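Local coordinates for proteasome activator protein PA26 (Trypanosoma brucei, PDB 1YAR) that probably activates the 20S proteasome by docking on its end as a ring of helical subunits, opening the entrance for substrates, at residues A150-E153 and Y154-R158; I31-A35 and A36-Q40; L14-N17 and L18-Y22; Q90-T93 and I94-V97; L198-E201 and L202-H206. One frame throughout, in Å; residues are numbered along the deposited sequence.

In the fold
Along the chain the order is contact 3 (helix 11-21), contact 2 (helix 24-57), contact 4 (helix 71-99), contact 1 (helix 150-166) and contact 5 (helix 183-226), so each samples a different helix of an elongated, strand-free bundle. Contacts 1 and 3 lie farthest apart, centres about 41 Å, on opposite sides of the chain's centre. Contact 4 touches both contact 2 (centres about 15 Å apart, through Trp-34 on Gln-90, Ala-91 and Ile-94) and contact 3 (about 14 Å, through Tyr-22). Contacts 1 and 5 are 16 Å apart between centres without touching. All five also reach neighbouring subunits, consistent with a ring built by packing helical bundles side by side.

Contact 1 (A150-E153 and Y154-R158); sequences ALRE and YLSAR
Ala-150 to Arg-158 form the opening turns of helix 150-166, where the amides of Tyr-154, Leu-155, Ser-156 and Ala-157 each bond the carbonyl four residues back; Leu-155 N meets Leu-151 O at 3.0 Å. On the apolar side Leu-151 and Leu-155 touch one turn apart through single methyls, CD1 to CD1 at 4.2 Å. Leu-155 CG stands beside its own backbone N (chi1 -60°), which tips it back over the preceding turn until it lies 3.2 Å from Leu-151 O. Tyr-154 brings only its root here, CB lying 3.4 Å from Ala-150 O, while its ring leads away from this turn. This is the pattern of an amphipathic helix in a helical bundle. Leu-155 packs on Leu-74 of helix 71-99 and on Leu-187 of the second subunit, and the tyrosine suits a buried, mixed site because its ring meets Phe-196 edge-to-face while its OH bonds Asp-193. On the polar side Ser-156 N bonds Arg-152 O at 2.9 Å. Serine carries its hydroxyl directly on CB, and chi1 of -48° turns OG back to the same oxygen, although the 2.4 Å from OG to Arg-152 O is doubtfully short and belongs to one of two conformers. In this conformer OG is also within bonding range of Glu-188 OE1 of the second subunit, which forms a weak, long ion pair with Arg-152 NE.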
loop_
_atom_site.group_PDB
_atom_site.type_symbol
_atom_site.label_atom_id
_atom_site.label_comp_id
_atom_site.label_asym_id
_atom_site.label_seq_id
_atom_site.Cartn_x
_atom_site.Cartn_y
_atom_site.Cartn_z
ATOM N N ALA O 150 -85.657 80.726 -27.047
ATOM C CA ALA O 150 -85.989 80.648 -28.476
ATOM C C ALA O 150 -87.149 81.579 -28.813
ATOM O O ALA O 150 -87.197 82.158 -29.902
ATOM C CB ALA O 150 -86.387 79.241 -28.814
ATOM N N LEU O 151 -88.084 81.688 -27.878
ATOM C CA LEU O 151 -89.223 82.583 -28.032
ATOM C C LEU O 151 -88.762 84.033 -28.133
ATOM O O LEU O 151 -89.175 84.746 -29.032
ATOM C CB LEU O 151 -90.185 82.397 -26.874
ATOM C CG LEU O 151 -91.644 82.810 -26.986
ATOM C CD1 LEU O 151 -92.187 82.751 -28.424
ATOM C CD2 LEU O 151 -92.438 81.908 -26.047
ATOM N N ARG O 152 -87.887 84.452 -27.227
ATOM C CA ARG O 152 -87.286 85.772 -27.325
ATOM C C ARG O 152 -86.475 85.969 -28.611
ATOM O O ARG O 152 -86.561 87.031 -29.218
ATOM C CB ARG O 152 -86.451 86.106 -26.086
ATOM C CG ARG O 152 -85.676 87.400 -26.205
ATOM C CD ARG O 152 -85.987 88.418 -25.122
ATOM N NE ARG O 152 -85.261 89.665 -25.381
ATOM C CZ ARG O 152 -84.222 90.117 -24.666
ATOM N NH1 ARG O 152 -83.779 89.453 -23.596
ATOM N NH2 ARG O 152 -83.635 91.257 -25.023
ATOM N N GLU O 153 -85.696 84.961 -29.009
ATOM C CA GLU O 153 -84.954 84.987 -30.283
ATOM C C GLU O 153 -85.911 85.236 -31.459
ATOM O O GLU O 153 -85.661 86.103 -32.287
ATOM C CB GLU O 153 -84.240 83.656 -30.550
ATOM C CG GLU O 153 -83.104 83.233 -29.615
ATOM C CD GLU O 153 -82.363 82.015 -30.168
ATOM O OE1 GLU O 153 -82.239 81.925 -31.427
ATOM O OE2 GLU O 153 -81.928 81.128 -29.367
ATOM N N TYR O 154 -86.987 84.457 -31.521
ATOM C CA TYR O 154 -87.985 84.566 -32.599
ATOM C C TYR O 154 -88.639 85.949 -32.640
ATOM O O TYR O 154 -88.656 86.594 -33.688
ATOM C CB TYR O 154 -89.035 83.458 -32.460
ATOM C CG TYR O 154 -90.250 83.580 -33.365
ATOM C CD1 TYR O 154 -90.153 83.357 -34.739
ATOM C CD2 TYR O 154 -91.514 83.884 -32.827
ATOM C CE1 TYR O 154 -91.268 83.475 -35.565
ATOM C CE2 TYR O 154 -92.637 83.998 -33.638
ATOM C CZ TYR O 154 -92.515 83.780 -34.995
ATOM O OH TYR O 154 -93.624 83.887 -35.800
ATOM N N LEU O 155 -89.162 86.399 -31.497
ATOM C CA LEU O 155 -89.793 87.730 -31.387
ATOM C C LEU O 155 -88.850 88.877 -31.775
ATOM O O LEU O 155 -89.245 89.772 -32.530
ATOM C CB LEU O 155 -90.417 87.927 -29.995
ATOM C CG LEU O 155 -91.500 86.883 -29.676
ATOM C CD1 LEU O 155 -91.980 86.985 -28.204
ATOM C CD2 LEU O 155 -92.673 86.953 -30.671
ATOM N N SER O 156 -87.617 88.831 -31.262
ATOM C CA SER O 156 -86.563 89.777 -31.632
ATOM C C SER O 156 -86.458 89.867 -33.149
ATOM O O SER O 156 -86.631 90.938 -33.729
ATOM C CB SER O 156 -85.200 89.333 -31.078
ATOM O OG SER O 156 -85.262 88.973 -29.705
ATOM N N ALA O 157 -86.199 88.718 -33.772
ATOM C CA ALA O 157 -85.937 88.614 -35.212
ATOM C C ALA O 157 -87.137 89.107 -36.036
ATOM O O ALA O 157 -86.985 89.876 -36.990
ATOM C CB ALA O 157 -85.617 87.157 -35.575
ATOM N N ARG O 158 -88.330 88.677 -35.633
ATOM C CA ARG O 158 -89.547 89.040 -36.348
ATOM C C ARG O 158 -89.866 90.528 -36.195
ATOM O O ARG O 158 -90.244 91.181 -37.166
ATOM C CB ARG O 158 -90.731 88.170 -35.889
ATOM C CG ARG O 158 -91.654 87.796 -37.042
ATOM C CD ARG O 158 -92.979 87.180 -36.657
ATOM N NE ARG O 158 -93.680 86.647 -37.835
ATOM C CZ ARG O 158 -94.656 87.282 -38.496
ATOM N NH1 ARG O 158 -95.091 88.476 -38.098
ATOM N NH2 ARG O 158 -95.224 86.702 -39.542
#

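Contact 2 (I31-A35 and A36-Q40); sequences IEEWA and AGTLQ
Trp-34 and Thr-38 make the tight part of this contact, lying side by side and pointing the same way, with Thr-38 OG1 3.3 Å from Trp-34 CD1, oblique to the ring. The threonine methyl CG2 follows the indole at 4.0 Å from CD1, so one small branched residue fills the place with both a polar and an apolar arm. Leu-39 lays CG 3.3 Å from Trp-34 O, and its apolar chain meets Ser-208 of helix 183-226. A large aromatic suits the site because Trp-34 runs on between helices 71-99 and 183-226, packing on Val-87, Val-211 and Val-214, and its NE1 is satisfied by Gln-90 OE1.

The other flank is looser and wetter. Glu-33, CG anti to N (chi1 175°) and then bent at chi2, curls its carboxylate toward Gly-37, whose lack of a side chain leaves room for it. A water bridges the two, donating to Glu-33 OE1 at 2.8 Å and accepting from Gly-37 N at 3.0 Å; it takes over an amide whose angle to Glu-33 O is too poor for a bond.

The backbone between these flanks is firm. Two other amides grip Glu-33 O from opposite faces of its carbonyl plane: Thr-38 N at 3.1 Å, nearly straight at 173°, and Ala-36 N at 3.2 Å from well above the plane. Thr-38 reaches back five residues rather than four, and Leu-39 N does the same, weakly, to Trp-34 O. Such a widened turn, with Ala-36 pushed out of helical torsions, is a pi-bulge within the long helix 24-57.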
loop_
_atom_site.group_PDB
_atom_site.type_symbol
_atom_site.label_atom_id
_atom_site.label_comp_id
_atom_site.label_asym_id
_atom_site.label_seq_id
_atom_site.Cartn_x
_atom_site.Cartn_y
_atom_site.Cartn_z
ATOM N N ILE O 31 -84.201 59.971 -14.446
ATOM C CA ILE O 31 -83.901 59.097 -15.582
ATOM C C ILE O 31 -85.138 58.305 -16.019
ATOM O O ILE O 31 -85.390 58.127 -17.208
ATOM C CB ILE O 31 -82.707 58.152 -15.254
ATOM C CG1 ILE O 31 -81.408 58.956 -15.015
ATOM C CG2 ILE O 31 -82.535 57.086 -16.354
ATOM C CD1 ILE O 31 -80.850 59.691 -16.286
ATOM N N GLU O 32 -85.923 57.838 -15.048
ATOM C CA GLU O 32 -87.174 57.165 -15.380
ATOM C C GLU O 32 -88.129 58.090 -16.143
ATOM O O GLU O 32 -88.740 57.670 -17.115
ATOM C CB GLU O 32 -87.864 56.666 -14.127
ATOM C CG GLU O 32 -87.147 55.539 -13.428
ATOM C CD GLU O 32 -87.979 54.987 -12.286
ATOM O OE1 GLU O 32 -88.204 55.723 -11.281
ATOM O OE2 GLU O 32 -88.407 53.820 -12.408
ATOM N N GLU O 33 -88.253 59.328 -15.679
ATOM C CA GLU O 33 -89.088 60.346 -16.330
ATOM C C GLU O 33 -88.590 60.668 -17.742
ATOM O O GLU O 33 -89.375 60.746 -18.678
ATOM C CB GLU O 33 -89.164 61.613 -15.458
ATOM C CG GLU O 33 -89.914 62.808 -16.070
ATOM C CD GLU O 33 -91.335 62.502 -16.510
ATOM O OE1 GLU O 33 -91.973 61.566 -15.957
ATOM O OE2 GLU O 33 -91.822 63.204 -17.430
ATOM N N TRP O 34 -87.272 60.806 -17.895
ATOM C CA TRP O 34 -86.687 61.126 -19.190
ATOM C C TRP O 34 -86.925 60.004 -20.181
ATOM O O TRP O 34 -87.209 60.257 -21.344
ATOM C CB TRP O 34 -85.178 61.399 -19.050
ATOM C CG TRP O 34 -84.849 62.733 -18.464
ATOM C CD1 TRP O 34 -85.729 63.704 -18.069
ATOM C CD2 TRP O 34 -83.534 63.298 -18.293
ATOM N NE1 TRP O 34 -85.046 64.804 -17.599
ATOM C CE2 TRP O 34 -83.697 64.589 -17.736
ATOM C CE3 TRP O 34 -82.224 62.831 -18.544
ATOM C CZ2 TRP O 34 -82.606 65.431 -17.424
ATOM C CZ3 TRP O 34 -81.133 63.662 -18.223
ATOM C CH2 TRP O 34 -81.333 64.942 -17.666
ATOM N N ALA O 35 -86.834 58.762 -19.710
ATOM C CA ALA O 35 -86.957 57.609 -20.591
ATOM C C ALA O 35 -88.361 57.457 -21.144
ATOM O O ALA O 35 -88.553 56.842 -22.193
ATOM C CB ALA O 35 -86.525 56.333 -19.879
ATOM N N ALA O 36 -89.323 58.024 -20.432
ATOM C CA ALA O 36 -90.735 57.838 -20.741
ATOM C C ALA O 36 -91.371 59.140 -21.228
ATOM O O ALA O 36 -91.292 59.466 -22.428
ATOM C CB ALA O 36 -91.474 57.283 -19.513
ATOM N N GLY O 37 -91.973 59.884 -20.299
ATOM C CA GLY O 37 -92.716 61.106 -20.619
ATOM C C GLY O 37 -91.936 62.213 -21.318
ATOM O O GLY O 37 -92.478 62.907 -22.173
ATOM N N THR O 38 -90.669 62.397 -20.952
ATOM C CA THR O 38 -89.851 63.470 -21.552
ATOM C C THR O 38 -89.659 63.269 -23.049
ATOM O O THR O 38 -89.948 64.162 -23.829
ATOM C CB THR O 38 -88.505 63.572 -20.851
ATOM O OG1 THR O 38 -88.732 63.916 -19.479
ATOM C CG2 THR O 38 -87.681 64.773 -21.393
ATOM N N LEU O 39 -89.190 62.095 -23.442
ATOM C CA LEU O 39 -88.999 61.793 -24.865
ATOM C C LEU O 39 -90.303 61.847 -25.665
ATOM O O LEU O 39 -90.324 62.299 -26.827
ATOM C CB LEU O 39 -88.284 60.457 -25.043
ATOM C CG LEU O 39 -86.810 60.516 -24.589
ATOM C CD1 LEU O 39 -86.259 59.116 -24.382
ATOM C CD2 LEU O 39 -85.971 61.285 -25.601
ATOM N N GLN O 40 -91.384 61.366 -25.041
ATOM C CA GLN O 40 -92.725 61.495 -25.620
ATOM C C GLN O 40 -93.132 62.968 -25.821
ATOM O O GLN O 40 -93.653 63.304 -26.875
ATOM C CB GLN O 40 -93.757 60.748 -24.770
ATOM C CG GLN O 40 -93.603 59.231 -24.763
ATOM C CD GLN O 40 -94.463 58.567 -23.678
ATOM O OE1 GLN O 40 -95.493 59.126 -23.277
ATOM N NE2 GLN O 40 -94.032 57.393 -23.187
HETATM O O HOH W 1 -93.169 59.586 -17.558
#

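Contact 3 (L14-N17 and L18-Y22); sequences LIQN and LRDSY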
loop_
_atom_site.group_PDB
_atom_site.type_symbol
_atom_site.label_atom_id
_atom_site.label_comp_id
_atom_site.label_asym_id
_atom_site.label_seq_id
_atom_site.Cartn_x
_atom_site.Cartn_y
_atom_site.Cartn_z
ATOM N N LEU O 14 -73.470 67.455 8.553
ATOM C CA LEU O 14 -73.741 68.356 7.429
ATOM C C LEU O 14 -73.648 67.616 6.095
ATOM O O LEU O 14 -74.493 67.818 5.227
ATOM C CB LEU O 14 -72.815 69.581 7.435
ATOM C CG LEU O 14 -72.999 70.623 8.545
ATOM C CD1 LEU O 14 -71.912 71.670 8.443
ATOM C CD2 LEU O 14 -74.377 71.287 8.502
ATOM N N ILE O 15 -72.637 66.756 5.941
ATOM C CA ILE O 15 -72.482 65.960 4.705
ATOM C C ILE O 15 -73.632 64.953 4.562
ATOM O O ILE O 15 -74.223 64.801 3.486
ATOM C CB ILE O 15 -71.110 65.215 4.671
ATOM C CG1 ILE O 15 -69.946 66.214 4.564
ATOM C CG2 ILE O 15 -71.088 64.176 3.529
ATOM C CD1 ILE O 15 -68.558 65.617 4.889
ATOM N N GLN O 16 -73.944 64.259 5.650
ATOM C CA GLN O 16 -75.031 63.278 5.612
ATOM C C GLN O 16 -76.402 63.903 5.297
ATOM O O GLN O 16 -77.174 63.320 4.535
ATOM C CB GLN O 16 -75.048 62.413 6.882
ATOM C CG GLN O 16 -75.767 61.041 6.723
ATOM C CD GLN O 16 -75.383 60.262 5.451
ATOM O OE1 GLN O 16 -74.206 59.945 5.222
ATOM N NE2 GLN O 16 -76.382 59.946 4.626
ATOM N N ASN O 17 -76.691 65.086 5.851
ATOM C CA ASN O 17 -77.950 65.799 5.546
ATOM C C ASN O 17 -78.075 66.126 4.065
ATOM O O ASN O 17 -79.131 65.952 3.456
ATOM C CB ASN O 17 -78.052 67.114 6.306
ATOM C CG ASN O 17 -78.195 66.925 7.803
ATOM O OD1 ASN O 17 -78.351 65.800 8.296
ATOM N ND2 ASN O 17 -78.123 68.038 8.543
ATOM N N LEU O 18 -76.981 66.648 3.517
ATOM C CA LEU O 18 -76.829 66.862 2.083
ATOM C C LEU O 18 -77.165 65.596 1.289
ATOM O O LEU O 18 -78.040 65.619 0.425
ATOM C CB LEU O 18 -75.382 67.309 1.820
ATOM C CG LEU O 18 -75.076 68.436 0.839
ATOM C CD1 LEU O 18 -76.037 69.603 0.992
ATOM C CD2 LEU O 18 -73.622 68.905 0.984
ATOM N N ARG O 19 -76.488 64.487 1.596
ATOM C CA ARG O 19 -76.640 63.257 0.817
ATOM C C ARG O 19 -77.992 62.574 1.031
ATOM O O ARG O 19 -78.529 61.939 0.121
ATOM C CB ARG O 19 -75.465 62.294 1.063
ATOM C CG ARG O 19 -74.124 62.854 0.554
ATOM C CD ARG O 19 -72.928 61.934 0.759
ATOM N NE ARG O 19 -71.669 62.628 0.463
ATOM C CZ ARG O 19 -70.463 62.176 0.788
ATOM N NH1 ARG O 19 -70.332 61.038 1.458
ATOM N NH2 ARG O 19 -69.385 62.888 0.484
ATOM N N ASP O 20 -78.546 62.713 2.234
ATOM C CA ASP O 20 -79.899 62.220 2.519
ATOM C C ASP O 20 -80.986 62.960 1.745
ATOM O O ASP O 20 -82.035 62.387 1.473
ATOM C CB ASP O 20 -80.219 62.314 4.027
ATOM C CG ASP O 20 -79.461 61.286 4.863
ATOM O OD1 ASP O 20 -78.807 60.387 4.291
ATOM O OD2 ASP O 20 -79.457 61.304 6.115
ATOM N N SER O 21 -80.716 64.220 1.402
ATOM C CA SER O 21 -81.672 65.093 0.705
ATOM C C SER O 21 -81.665 64.935 -0.818
ATOM O O SER O 21 -82.655 65.260 -1.483
ATOM C CB SER O 21 -81.434 66.559 1.074
ATOM O OG SER O 21 -80.148 67.000 0.663
ATOM N N TYR O 22 -80.538 64.455 -1.353
ATOM C CA TYR O 22 -80.372 64.174 -2.778
ATOM C C TYR O 22 -79.727 62.809 -2.922
ATOM O O TYR O 22 -78.509 62.675 -2.852
ATOM C CB TYR O 22 -79.520 65.277 -3.421
ATOM C CG TYR O 22 -80.303 66.563 -3.582
ATOM C CD1 TYR O 22 -80.371 67.519 -2.557
ATOM C CD2 TYR O 22 -81.004 66.806 -4.754
ATOM C CE1 TYR O 22 -81.127 68.690 -2.724
ATOM C CE2 TYR O 22 -81.744 67.955 -4.923
ATOM C CZ TYR O 22 -81.802 68.881 -3.921
ATOM O OH TYR O 22 -82.558 70.000 -4.164
#
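Ile-15 and Arg-19 lie side by side one turn apart on helix 11-21, the short N-terminal helix of this helical-bundle subunit, and the arginine spreads flat against the isoleucine methyl. Its CB passes Ile-15 O at 3.7 Å, and CG lies 3.5 Å from the same oxygen. From there the chain runs extended: CD reaches 4.0 Å from Ile-15 CG2, and NE and CZ both come to 3.5 Å from it. CG2 thus rests over the centre of one guanidinium face, 3.4 Å above its plane. Isoleucine suits the place because its beta branch holds that methyl anti to the backbone N, where it lies alongside the arginine chain. The polar rim of the guanidinium is used elsewhere: NE bonds Ile-100 O, and NH2 bonds Asn-216 OD1 of the second subunit, where Leu-219 also packs against Ile-15. On the exposed side Gln-16 bends at chi2 to bring its amide to Asp-20, the two planes 52° apart; the modelled NE2 to OD1 bond is doubtfully short. Firmer is the backbone link of that pair, Asp-20 N to Gln-16 O at 2.7 Å.

Contact 4 (Q90-T93 and I94-V97); sequences QAET and IRTV
Glu-92 and Thr-96 join successive turns in a local, largely buried contact of helix 71-99, where the helix faces both its own bundle and the second subunit. Glu-92 O accepts twice from Thr-96, from the amide N at 2.9 Å and from the hydroxyl OG1, also 2.9 Å away; the two arrive from opposite faces of the carbonyl plane. Threonine can do this because OG1 stands beside its own backbone N (chi1 -68°), pointing back along the helix, which satisfies a buried hydroxyl within its own chain while OG1 also meets Thr-209 OG1 of the second subunit. This i, i+4 side-chain-to-carbonyl bond is a common feature of threonine in helices, used here in an all-helical bundle within the PA28 family region.

Nearby, Glu-92 and Arg-95 lie side by side. The carboxylate is near the guanidinium edge, but the planes are turned 77° apart and OE1 to NE is 3.9 Å, a long salt bridge that rests on one of two arginine conformers. Stronger partners claim both ends: in this conformer Arg-95 NH1 pairs with Asp-124, while Glu-92 OE1 bonds Thr-209 OG1 and OE2 bonds His-206 ND1, both of the second subunit. Glu-127 brings a like charge close to Glu-92, so the arginine and histidine probably ease that crowding. Val-97 CG2 and Ile-94 CG1 lie beside carbonyl oxygens one turn back, 3.3 Å from Thr-93 O and 3.7 Å from Gln-90 O respectively. These branched chains suit the interior: Ile-94 packs against Ile-123 and Tyr-218, Val-97 against Tyr-22 and Ile-226.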
loop_
_atom_site.group_PDB
_atom_site.type_symbol
_atom_site.label_atom_id
_atom_site.label_comp_id
_atom_site.label_asym_id
_atom_site.label_seq_id
_atom_site.Cartn_x
_atom_site.Cartn_y
_atom_site.Cartn_z
ATOM N N GLN O 90 -84.291 69.103 -13.939
ATOM C CA GLN O 90 -84.076 67.679 -13.708
ATOM C C GLN O 90 -82.577 67.316 -13.813
ATOM O O GLN O 90 -82.065 66.552 -13.000
ATOM C CB GLN O 90 -84.919 66.879 -14.691
ATOM C CG GLN O 90 -86.418 66.886 -14.258
ATOM C CD GLN O 90 -87.402 66.660 -15.387
ATOM O OE1 GLN O 90 -87.026 66.498 -16.553
ATOM N NE2 GLN O 90 -88.698 66.664 -15.034
ATOM N N ALA O 91 -81.888 67.891 -14.796
ATOM C CA ALA O 91 -80.425 67.707 -14.919
ATOM C C ALA O 91 -79.669 68.183 -13.668
ATOM O O ALA O 91 -78.700 67.551 -13.236
ATOM C CB ALA O 91 -79.912 68.430 -16.141
ATOM N N GLU O 92 -80.117 69.297 -13.083
ATOM C CA GLU O 92 -79.476 69.842 -11.886
ATOM C C GLU O 92 -79.637 68.932 -10.672
ATOM O O GLU O 92 -78.755 68.882 -9.820
ATOM C CB GLU O 92 -79.988 71.249 -11.580
ATOM C CG GLU O 92 -79.573 72.301 -12.608
ATOM C CD GLU O 92 -78.120 72.734 -12.489
ATOM O OE1 GLU O 92 -77.463 72.464 -11.462
ATOM O OE2 GLU O 92 -77.617 73.366 -13.442
ATOM N N THR O 93 -80.761 68.210 -10.602
ATOM C CA THR O 93 -80.947 67.183 -9.583
ATOM C C THR O 93 -79.886 66.097 -9.733
ATOM O O THR O 93 -79.255 65.713 -8.745
ATOM C CB THR O 93 -82.370 66.606 -9.693
ATOM O OG1 THR O 93 -83.301 67.653 -9.379
ATOM C CG2 THR O 93 -82.621 65.509 -8.650
ATOM N N ILE O 94 -79.681 65.603 -10.955
ATOM C CA ILE O 94 -78.653 64.568 -11.155
ATOM C C ILE O 94 -77.276 65.113 -10.806
ATOM O O ILE O 94 -76.488 64.442 -10.148
ATOM C CB ILE O 94 -78.656 63.974 -12.566
ATOM C CG1 ILE O 94 -80.038 63.405 -12.909
ATOM C CG2 ILE O 94 -77.580 62.861 -12.638
ATOM C CD1 ILE O 94 -80.197 62.957 -14.369
ATOM N N ARG O 95 -77.016 66.332 -11.267
ATOM C CA ARG O 95 -75.766 67.018 -11.031
ATOM C C ARG O 95 -75.470 67.023 -9.540
ATOM O O ARG O 95 -74.378 66.643 -9.117
ATOM C CB ARG O 95 -75.889 68.444 -11.569
ATOM C CG ARG O 95 -74.604 69.147 -11.873
ATOM C CD ARG O 95 -74.707 70.036 -13.125
ATOM N NE ARG O 95 -74.020 71.315 -12.958
ATOM C CZ ARG O 95 -72.706 71.487 -13.062
ATOM N NH1 ARG O 95 -71.917 70.459 -13.343
ATOM N NH2 ARG O 95 -72.181 72.693 -12.895
ATOM N N THR O 96 -76.467 67.435 -8.751
ATOM C CA THR O 96 -76.343 67.560 -7.297
ATOM C C THR O 96 -76.017 66.215 -6.659
ATOM O O THR O 96 -75.129 66.133 -5.836
ATOM C CB THR O 96 -77.650 68.134 -6.701
ATOM O OG1 THR O 96 -77.787 69.484 -7.133
ATOM C CG2 THR O 96 -77.547 68.256 -5.162
ATOM N N VAL O 97 -76.744 65.176 -7.053
ATOM C CA VAL O 97 -76.551 63.821 -6.502
ATOM C C VAL O 97 -75.094 63.376 -6.687
ATOM O O VAL O 97 -74.446 62.837 -5.760
ATOM C CB VAL O 97 -77.507 62.823 -7.167
ATOM C CG1 VAL O 97 -77.116 61.372 -6.859
ATOM C CG2 VAL O 97 -78.964 63.098 -6.747
#

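Contact 5 (L198-E201 and L202-H206); sequences LKVE and LATTH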
loop_
_atom_site.group_PDB
_atom_site.type_symbol
_atom_site.label_atom_id
_atom_site.label_comp_id
_atom_site.label_asym_id
_atom_site.label_seq_id
_atom_site.Cartn_x
_atom_site.Cartn_y
_atom_site.Cartn_z
ATOM N N LEU O 198 -88.433 74.968 -38.235
ATOM C CA LEU O 198 -87.380 74.003 -38.609
ATOM C C LEU O 198 -86.408 73.775 -37.453
ATOM O O LEU O 198 -86.071 72.634 -37.132
ATOM C CB LEU O 198 -86.625 74.455 -39.866
ATOM C CG LEU O 198 -85.392 73.618 -40.252
ATOM C CD1 LEU O 198 -85.769 72.141 -40.450
ATOM C CD2 LEU O 198 -84.763 74.181 -41.507
ATOM N N LYS O 199 -85.965 74.866 -36.839
ATOM C CA LYS O 199 -85.015 74.812 -35.716
ATOM C C LYS O 199 -85.553 74.056 -34.504
ATOM O O LYS O 199 -84.819 73.310 -33.866
ATOM C CB LYS O 199 -84.579 76.213 -35.323
ATOM C CG LYS O 199 -83.639 76.792 -36.340
ATOM C CD LYS O 199 -83.182 78.163 -35.964
ATOM C CE LYS O 199 -82.293 78.674 -37.081
ATOM N NZ LYS O 199 -81.431 79.796 -36.625
ATOM N N VAL O 200 -86.837 74.242 -34.201
ATOM C CA VAL O 200 -87.497 73.390 -33.202
ATOM C C VAL O 200 -87.488 71.909 -33.609
ATOM O O VAL O 200 -87.209 71.056 -32.774
ATOM C CB VAL O 200 -88.934 73.882 -32.866
ATOM C CG1 VAL O 200 -89.617 72.897 -31.929
ATOM C CG2 VAL O 200 -88.871 75.270 -32.218
ATOM N N GLU O 201 -87.768 71.599 -34.881
ATOM C CA GLU O 201 -87.714 70.198 -35.346
ATOM C C GLU O 201 -86.312 69.586 -35.169
ATOM O O GLU O 201 -86.175 68.454 -34.714
ATOM C CB GLU O 201 -88.096 70.040 -36.819
ATOM C CG GLU O 201 -89.524 70.411 -37.200
ATOM C CD GLU O 201 -89.748 70.283 -38.706
ATOM O OE1 GLU O 201 -89.913 71.329 -39.384
ATOM O OE2 GLU O 201 -89.715 69.140 -39.224
ATOM N N LEU O 202 -85.293 70.342 -35.564
ATOM C CA LEU O 202 -83.902 69.909 -35.441
ATOM C C LEU O 202 -83.458 69.824 -33.988
ATOM O O LEU O 202 -82.824 68.840 -33.594
ATOM C CB LEU O 202 -82.986 70.863 -36.202
ATOM C CG LEU O 202 -83.254 71.062 -37.697
ATOM C CD1 LEU O 202 -82.374 72.202 -38.198
ATOM C CD2 LEU O 202 -83.037 69.782 -38.517
ATOM N N ALA O 203 -83.749 70.866 -33.204
ATOM C CA ALA O 203 -83.361 70.882 -31.792
ATOM C C ALA O 203 -84.012 69.750 -30.995
ATOM O O ALA O 203 -83.350 69.154 -30.145
ATOM C CB ALA O 203 -83.662 72.218 -31.159
ATOM N N THR O 204 -85.291 69.446 -31.253
ATOM C CA THR O 204 -85.937 68.314 -30.550
ATOM C C THR O 204 -85.252 66.986 -30.840
ATOM O O THR O 204 -85.050 66.180 -29.918
ATOM C CB THR O 204 -87.457 68.180 -30.838
ATOM O OG1 THR O 204 -87.693 68.210 -32.243
ATOM C CG2 THR O 204 -88.246 69.372 -30.252
ATOM N N THR O 205 -84.907 66.773 -32.107
ATOM C CA THR O 205 -84.161 65.585 -32.530
ATOM C C THR O 205 -82.824 65.487 -31.778
ATOM O O THR O 205 -82.510 64.451 -31.187
ATOM C CB THR O 205 -83.950 65.628 -34.060
ATOM O OG1 THR O 205 -85.204 65.413 -34.724
ATOM C CG2 THR O 205 -83.129 64.466 -34.530
ATOM N N HIS O 206 -82.073 66.587 -31.789
ATOM C CA HIS O 206 -80.733 66.697 -31.190
ATOM C C HIS O 206 -80.819 66.521 -29.672
ATOM O O HIS O 206 -79.981 65.857 -29.057
ATOM C CB HIS O 206 -80.175 68.085 -31.494
ATOM C CG HIS O 206 -78.713 68.248 -31.198
ATOM N ND1 HIS O 206 -77.736 67.513 -31.836
ATOM C CD2 HIS O 206 -78.058 69.115 -30.383
ATOM C CE1 HIS O 206 -76.543 67.896 -31.402
ATOM N NE2 HIS O 206 -76.708 68.863 -30.519
#
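Leu-198 and Leu-202 meet one turn apart, CD1 of the first lying 3.9 Å from CG of the second, and the two chains cross at a slant. Leu-202 CG also presses within 3.3 Å of Leu-198 O, the carbonyl that accepts Leu-202 N at 2.9 Å. On another flank Val-200 CG1 touches Thr-204 CG2 at 4.1 Å. The threonine hydroxyl sits between its backbone N and carbonyl carbon (chi1 50°), a crowded position that sets OG1 2.9 Å from Val-200 O and 2.9 Å from Glu-201 O alike; its one proton may go to either. Ala-203 CB lies 3.1 Å from Lys-199 O, which also accepts its amide; the short side chain suits the place against Tyr-80 and Ile-146.

The next shell explains the choice of residues. Val-200 and Thr-204 face inward from helix 183-226, against Ile-45 and Ala-46 of helix 24-57 and against Leu-77 and Tyr-80 of helix 71-99. Leu-198 and Leu-202 face the third subunit, packing on its Gln-81 and Tyr-149, and Lys-199 makes a cation-pi contact with that same tyrosine. The helix is therefore shared between the bundle core and a subunit interface. With the threonine hydroxyl placed beside carbonyls of its own helix, a polar group can be buried in the core with its methyl still available for apolar packing.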